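Local coordinates for type IV pilin protein (Neisseria meningitidis, PDB 5V0M) that is a non-core minor pilin of type IV pili, of the ComP family, and probably contributes to pilus-mediated cell adhesion, at residues A[7-10]-A[11-14]; A[34-38]-A[39-43]. All coordinates share one frame; numbering follows the deposited sequence.

Contact 1 (A[7-10]-A[11-14]); sequences VRLS and EVRT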
ATOM      1  N   VAL A   7      14.673   3.906  -2.613  1.00  5.94           N
ATOM      2  CA  VAL A   7      13.808   4.786  -3.404  1.00  5.23           C
ATOM      3  C   VAL A   7      12.434   4.158  -3.610  1.00  4.00           C
ATOM      4  O   VAL A   7      11.396   4.799  -3.396  1.00  5.49           O
ATOM      5  CB  VAL A   7      14.471   5.130  -4.753  1.00  6.00           C
ATOM      6  CG1 VAL A   7      13.503   5.857  -5.661  1.00  6.72           C
ATOM      7  CG2 VAL A   7      15.732   5.944  -4.542  1.00  6.60           C
ATOM      8  N   ARG A   8      12.410   2.897  -4.042  1.00  4.31           N
ATOM      9  CA  ARG A   8      11.141   2.285  -4.415  1.00  5.75           C
ATOM     10  C   ARG A   8      10.244   2.117  -3.199  1.00  5.24           C
ATOM     11  O   ARG A   8       9.024   2.320  -3.295  1.00  5.88           O
ATOM     12  CB  ARG A   8      11.402   0.968  -5.136  1.00  5.96           C
ATOM     13  CG  ARG A   8      12.041   1.189  -6.491  1.00  7.52           C
ATOM     14  CD  ARG A   8      12.440  -0.126  -7.111  1.00 10.35           C
ATOM     15  NE  ARG A   8      13.099   0.102  -8.396  1.00  9.10           N
ATOM     16  CZ  ARG A   8      13.510  -0.851  -9.213  1.00 13.20           C
ATOM     17  NH1 ARG A   8      13.321  -2.121  -8.911  1.00 12.27           N
ATOM     18  NH2 ARG A   8      14.077  -0.529 -10.366  1.00 14.09           N
ATOM     19  N   LEU A   9      10.812   1.752  -2.054  1.00  5.70           N
ATOM     20  CA  LEU A   9      10.006   1.632  -0.843  1.00  7.35           C
ATOM     21  C   LEU A   9       9.515   2.979  -0.360  1.00  5.94           C
ATOM     22  O   LEU A   9       8.382   3.069   0.140  1.00  8.93           O
ATOM     23  CB  LEU A   9      10.767   0.887   0.242  1.00  7.02           C
ATOM     24  CG  LEU A   9      10.888  -0.619   0.019  1.00  7.28           C
ATOM     25  CD1 LEU A   9      12.021  -1.215   0.821  1.00 10.10           C
ATOM     26  CD2 LEU A   9       9.555  -1.297   0.313  1.00 11.19           C
ATOM     27  N   SER A  10      10.297   4.043  -0.553  1.00  8.02           N
ATOM     28  CA  SER A  10       9.804   5.371  -0.199  1.00  8.09           C
ATOM     29  C   SER A  10       8.666   5.783  -1.120  1.00  7.92           C
ATOM     30  O   SER A  10       7.669   6.375  -0.674  1.00  9.32           O
ATOM     31  CB  SER A  10      10.957   6.374  -0.240  1.00  9.40           C
ATOM     32  OG  SER A  10      10.509   7.697  -0.004  1.00 12.24           O
ATOM     33  N   GLU A  11       8.774   5.446  -2.395  1.00  7.45           N
ATOM     34  CA  GLU A  11       7.727   5.835  -3.333  1.00  9.58           C
ATOM     35  C   GLU A  11       6.436   5.068  -3.079  1.00  6.70           C
ATOM     36  O   GLU A  11       5.347   5.622  -3.260  1.00  8.65           O
ATOM     37  CB  GLU A  11       8.217   5.693  -4.764  1.00 11.64           C
ATOM     38  CG  GLU A  11       9.270   6.769  -5.070  1.00 11.13           C
ATOM     39  CD  GLU A  11       9.973   6.590  -6.411  1.00 21.11           C
ATOM     40  OE1 GLU A  11       9.789   5.534  -7.062  1.00 24.94           O
ATOM     41  OE2 GLU A  11      10.718   7.518  -6.817  1.00 21.44           O
ATOM     42  N   VAL A  12       6.513   3.784  -2.701  1.00  7.74           N
ATOM     43  CA  VAL A  12       5.264   3.054  -2.480  1.00  7.40           C
ATOM     44  C   VAL A  12       4.588   3.543  -1.210  1.00  6.68           C
ATOM     45  O   VAL A  12       3.348   3.503  -1.098  1.00  7.31           O
ATOM     46  CB  VAL A  12       5.474   1.528  -2.485  1.00  8.46           C
ATOM     47  CG1 VAL A  12       6.063   1.040  -1.178  1.00  9.86           C
ATOM     48  CG2 VAL A  12       4.153   0.830  -2.744  1.00  9.85           C
ATOM     49  N   ARG A  13       5.356   4.069  -0.252  1.00  8.99           N
ATOM     50  CA  ARG A  13       4.724   4.743   0.875  1.00  7.46           C
ATOM     51  C   ARG A  13       3.803   5.846   0.372  1.00  8.21           C
ATOM     52  O   ARG A  13       2.660   5.965   0.815  1.00  8.73           O
ATOM     53  CB  ARG A  13       5.793   5.314   1.822  1.00 10.37           C
ATOM     54  CG  ARG A  13       5.255   6.155   2.942  1.00 12.14           C
ATOM     55  CD  ARG A  13       6.420   6.836   3.694  1.00 20.47           C
ATOM     56  NE  ARG A  13       7.292   5.882   4.382  1.00 24.40           N
ATOM     57  CZ  ARG A  13       7.169   5.547   5.668  1.00 27.03           C
ATOM     58  NH1 ARG A  13       6.214   6.079   6.416  1.00 26.26           N
ATOM     59  NH2 ARG A  13       8.007   4.672   6.206  1.00 31.00           N
ATOM     60  N   THR A  14       4.277   6.643  -0.584  1.00  9.00           N
ATOM     61  CA  THR A  14       3.485   7.733  -1.131  1.00  7.49           C
ATOM     62  C   THR A  14       2.256   7.211  -1.873  1.00  7.97           C
ATOM     63  O   THR A  14       1.155   7.749  -1.734  1.00  9.31           O
ATOM     64  CB  THR A  14       4.369   8.598  -2.026  1.00 10.50           C
ATOM     65  OG1 THR A  14       5.412   9.163  -1.215  1.00 14.03           O
ATOM     66  CG2 THR A  14       3.563   9.708  -2.673  1.00 12.83           C
TER

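Contact 2 (A[34-38]-A[39-43]); sequences KTYDK and NKLKQ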
ATOM      1  N   LYS A  34     -17.820  -0.111   2.027  1.00 15.93           N
ATOM      2  CA  LYS A  34     -18.287  -1.349   1.416  1.00 13.75           C
ATOM      3  C   LYS A  34     -18.613  -1.206  -0.066  1.00 18.68           C
ATOM      4  O   LYS A  34     -18.570  -2.208  -0.786  1.00 26.37           O
ATOM      5  CB  LYS A  34     -19.496  -1.917   2.162  1.00 18.74           C
ATOM      6  CG  LYS A  34     -19.166  -2.535   3.482  1.00 24.97           C
ATOM      7  CD  LYS A  34     -18.430  -3.866   3.312  1.00 23.16           C
ATOM      8  CE  LYS A  34     -19.331  -4.961   2.746  1.00 22.84           C
ATOM      9  NZ  LYS A  34     -18.670  -6.310   2.832  1.00 29.35           N
ATOM     10  N   THR A  35     -18.920   0.002  -0.541  1.00 12.87           N
ATOM     11  CA  THR A  35     -19.347   0.226  -1.915  1.00 13.42           C
ATOM     12  C   THR A  35     -18.232   0.744  -2.817  1.00 18.18           C
ATOM     13  O   THR A  35     -18.457   0.929  -4.022  1.00 17.27           O
ATOM     14  CB  THR A  35     -20.511   1.224  -1.933  1.00 13.58           C
ATOM     15  OG1 THR A  35     -20.169   2.354  -1.128  1.00 13.92           O
ATOM     16  CG2 THR A  35     -21.792   0.584  -1.395  1.00 15.77           C
ATOM     17  N   TYR A  36     -17.047   1.001  -2.263  1.00 16.19           N
ATOM     18  CA  TYR A  36     -15.922   1.499  -3.051  1.00 16.44           C
ATOM     19  C   TYR A  36     -15.523   0.524  -4.159  1.00 19.15           C
ATOM     20  O   TYR A  36     -15.420  -0.687  -3.936  1.00 19.18           O
ATOM     21  CB  TYR A  36     -14.734   1.742  -2.124  1.00 17.79           C
ATOM     22  CG  TYR A  36     -13.583   2.399  -2.830  1.00 13.34           C
ATOM     23  CD1 TYR A  36     -13.635   3.738  -3.120  1.00 15.34           C
ATOM     24  CD2 TYR A  36     -12.445   1.682  -3.214  1.00 14.55           C
ATOM     25  CE1 TYR A  36     -12.624   4.375  -3.762  1.00 18.42           C
ATOM     26  CE2 TYR A  36     -11.415   2.312  -3.865  1.00 18.10           C
ATOM     27  CZ  TYR A  36     -11.507   3.666  -4.142  1.00 15.02           C
ATOM     28  OH  TYR A  36     -10.476   4.309  -4.801  1.00 31.58           O
ATOM     29  N   ASP A  37     -15.298   1.066  -5.359  1.00 15.15           N
ATOM     30  CA  ASP A  37     -14.879   0.294  -6.532  1.00 17.07           C
ATOM     31  C   ASP A  37     -13.378   0.061  -6.420  1.00 11.74           C
ATOM     32  O   ASP A  37     -12.577   0.963  -6.667  1.00 17.29           O
ATOM     33  CB  ASP A  37     -15.213   1.069  -7.804  1.00 13.67           C
ATOM     34  CG  ASP A  37     -14.828   0.334  -9.063  1.00 17.68           C
ATOM     35  OD1 ASP A  37     -15.218   0.825 -10.154  1.00 26.89           O
ATOM     36  OD2 ASP A  37     -14.161  -0.719  -8.982  1.00 20.12           O
ATOM     37  N   LYS A  38     -13.008  -1.165  -6.057  1.00 12.85           N
ATOM     38  CA  LYS A  38     -11.593  -1.503  -5.932  1.00 14.04           C
ATOM     39  C   LYS A  38     -10.810  -1.283  -7.221  1.00 21.48           C
ATOM     40  O   LYS A  38      -9.584  -1.141  -7.173  1.00 20.34           O
ATOM     41  CB  LYS A  38     -11.461  -2.955  -5.494  1.00 16.36           C
ATOM     42  CG  LYS A  38     -12.101  -3.289  -4.166  1.00 24.72           C
ATOM     43  CD  LYS A  38     -12.039  -4.791  -3.892  1.00 23.43           C
ATOM     44  CE  LYS A  38     -12.551  -5.118  -2.502  1.00 33.89           C
ATOM     45  NZ  LYS A  38     -13.905  -4.547  -2.266  1.00 46.43           N
ATOM     46  N   ASN A  39     -11.470  -1.228  -8.372  1.00 17.60           N
ATOM     47  CA  ASN A  39     -10.709  -0.982  -9.591  1.00 18.96           C
ATOM     48  C   ASN A  39     -10.069   0.395  -9.618  1.00 32.45           C
ATOM     49  O   ASN A  39      -9.202   0.632 -10.466  1.00 29.47           O
ATOM     50  CB  ASN A  39     -11.592  -1.171 -10.824  1.00 39.06           C
ATOM     51  CG  ASN A  39     -11.735  -2.628 -11.220  1.00 44.49           C
ATOM     52  OD1 ASN A  39     -11.392  -3.534 -10.453  1.00 58.25           O
ATOM     53  ND2 ASN A  39     -12.233  -2.863 -12.429  1.00 59.33           N
ATOM     54  N   LYS A  40     -10.448   1.292  -8.709  1.00 19.63           N
ATOM     55  CA  LYS A  40      -9.996   2.675  -8.755  1.00 25.29           C
ATOM     56  C   LYS A  40      -8.699   2.924  -7.976  1.00 21.04           C
ATOM     57  O   LYS A  40      -8.263   4.079  -7.872  1.00 30.17           O
ATOM     58  CB  LYS A  40     -11.101   3.597  -8.257  1.00 17.99           C
ATOM     59  CG  LYS A  40     -12.292   3.682  -9.195  1.00 26.25           C
ATOM     60  CD  LYS A  40     -13.268   4.744  -8.737  1.00 31.80           C
ATOM     61  CE  LYS A  40     -14.408   4.918  -9.731  1.00 41.24           C
ATOM     62  NZ  LYS A  40     -15.461   5.826  -9.199  1.00 51.72           N
ATOM     63  N   LEU A  41      -8.061   1.883  -7.456  1.00 11.91           N
ATOM     64  CA  LEU A  41      -6.837   2.071  -6.691  1.00 12.18           C
ATOM     65  C   LEU A  41      -5.688   2.469  -7.604  1.00 16.40           C
ATOM     66  O   LEU A  41      -5.495   1.887  -8.680  1.00 17.21           O
ATOM     67  CB  LEU A  41      -6.470   0.765  -6.011  1.00 10.33           C
ATOM     68  CG  LEU A  41      -7.424   0.307  -4.915  1.00 10.62           C
ATOM     69  CD1 LEU A  41      -7.057  -1.092  -4.465  1.00 13.32           C
ATOM     70  CD2 LEU A  41      -7.421   1.261  -3.724  1.00 11.54           C
ATOM     71  N   LYS A  42      -4.915   3.461  -7.166  0.59 11.53           N
ATOM     72  CA  LYS A  42      -3.738   3.896  -7.898  0.59 11.55           C
ATOM     73  C   LYS A  42      -2.580   2.937  -7.655  0.59 11.20           C
ATOM     74  O   LYS A  42      -2.304   2.525  -6.521  0.59 10.62           O
ATOM     75  CB  LYS A  42      -3.332   5.303  -7.457  0.59 17.71           C
ATOM     76  CG  LYS A  42      -4.442   6.345  -7.553  0.59 23.11           C
ATOM     77  CD  LYS A  42      -4.854   6.630  -8.993  0.59 33.23           C
ATOM     78  CE  LYS A  42      -5.856   7.787  -9.064  0.59 30.59           C
ATOM     79  NZ  LYS A  42      -6.138   8.217 -10.460  0.59 40.15           N
ATOM     80  N   GLN A  43      -1.898   2.593  -8.735  1.00  8.96           N
ATOM     81  CA  GLN A  43      -0.834   1.611  -8.725  1.00 12.03           C
ATOM     82  C   GLN A  43       0.529   2.272  -8.781  1.00  7.35           C
ATOM     83  O   GLN A  43       0.691   3.485  -8.944  1.00 10.28           O
ATOM     84  CB  GLN A  43      -1.002   0.674  -9.914  1.00 10.25           C
ATOM     85  CG  GLN A  43      -2.309  -0.062  -9.907  1.00  7.99           C
ATOM     86  CD  GLN A  43      -2.425  -0.979  -8.722  1.00  9.78           C
ATOM     87  OE1 GLN A  43      -1.482  -1.689  -8.368  1.00 11.77           O
ATOM     88  NE2 GLN A  43      -3.574  -0.965  -8.095  1.00 13.15           N
TER

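Contact 1 (A[7-10]-A[11-14])
Val7 and Glu11, one helical turn apart, send their side chains alongside each other in the same direction. These side chains come closest where Val7 CG1 lies 3.4 Å from Glu11 OE2, a methyl group beside a carboxylate oxygen rather than a polar pairing. Two torsions bring this about: CG1 of Val7 stands anti to its own backbone N (chi1 171°), while Glu11 carries CG beside its backbone N and then runs extended, back toward Val7. The stem of Glu11 also passes the carbonyl of Val7, with CG 3.3 Å from Val7 O. Beneath the side chains runs the i to i+4 bonding of an alpha-helix. Glu11 N reaches Val7 O at 2.9 Å, in the carbonyl plane, and Val12 N likewise bonds to Arg8 O. Arg13 N follows on Leu9 O, and the last bond, Thr14 N to Ser10 O at 3.4 Å, is weak. On the inward side, Val12 CG1 rests 3.4 Å from Leu9 O, and only loosely on Leu9 CD2, 4.5 Å away. Leu9 and Val12 both reach Phe47 and Val77 of the sheet. Farther out, Arg8 is held by Asn70 OD1 through its NH1 and by a cation-pi contact with Tyr46; its NE stays 6.5 Å from Glu11 OE1. The chemistry is therefore two-sided: buried apolar side chains turn to the sheet, whereas the Glu11 carboxylate lies on an exposed face, with no salt bridge to Arg8 and any attraction between them probably modest.

Contact 2 (A[34-38]-A[39-43])
Asn39 opens the second half of this turn by giving its backbone N to the carboxylate of Asp37, with Asn39 N 2.8 Å from Asp37 OD2. The oxygen is met from above the carboxylate plane, 44° out of it. Asp37 holds CG anti to its backbone N (chi1 -179°), which carries the carboxylate forward to Asn39, and OD2 also lies 3.2 Å from Asn39 CB. This i to i+2 bond from a main-chain N to an aspartate side chain is an Asx turn. Lys40 then donates its N to Asp37 O at 3.0 Å, the i to i+3 bond of a 3-10 turn, and a fairly straight one at 162°. Its CB sits 3.6 Å from Tyr36 OH, while the aliphatic chain extends at about a right angle to Asp37; NZ remains 5.1 Å from Asp37 OD1, so the opposite charges are near but not paired. Leu41 repeats the i to i+3 pattern with a weak bond, its N 3.4 Å from Lys38 O, and its CD2 lies 4.1 Å from Tyr36 CE2. Beyond it, Gln43 NE2 makes a weak bond to Leu41 O. Both buried side chains face the fold: Tyr36 packs on Thr22, meets Tyr26 edge-to-face, and touches Leu51, while Leu41 rests on Asn19 and Leu51, so the turn bridges helix 3-30 and strand 47-54.

Overall arrangement
From the N terminus, the chain enters helix 3-30 almost at once, and contact 1 is two successive turns early in that helix, closing no loop. The helix runs on to residue 30, and contact 2 follows as a tight turn in the connection leading to strand 47-54. The two are in series, neither nested nor crossed. The centres of contacts 1 and 2 lie about 20 Å apart, on opposite sides of the chain's centre, and their nearest atoms about 7 Å apart without touching. Strand 47-54 links them indirectly: contact 1 reaches it through Phe47 and contact 2 through Leu51. Together they join the long helix to the antiparallel sheet, the helix-on-sheet arrangement of type IV pilins.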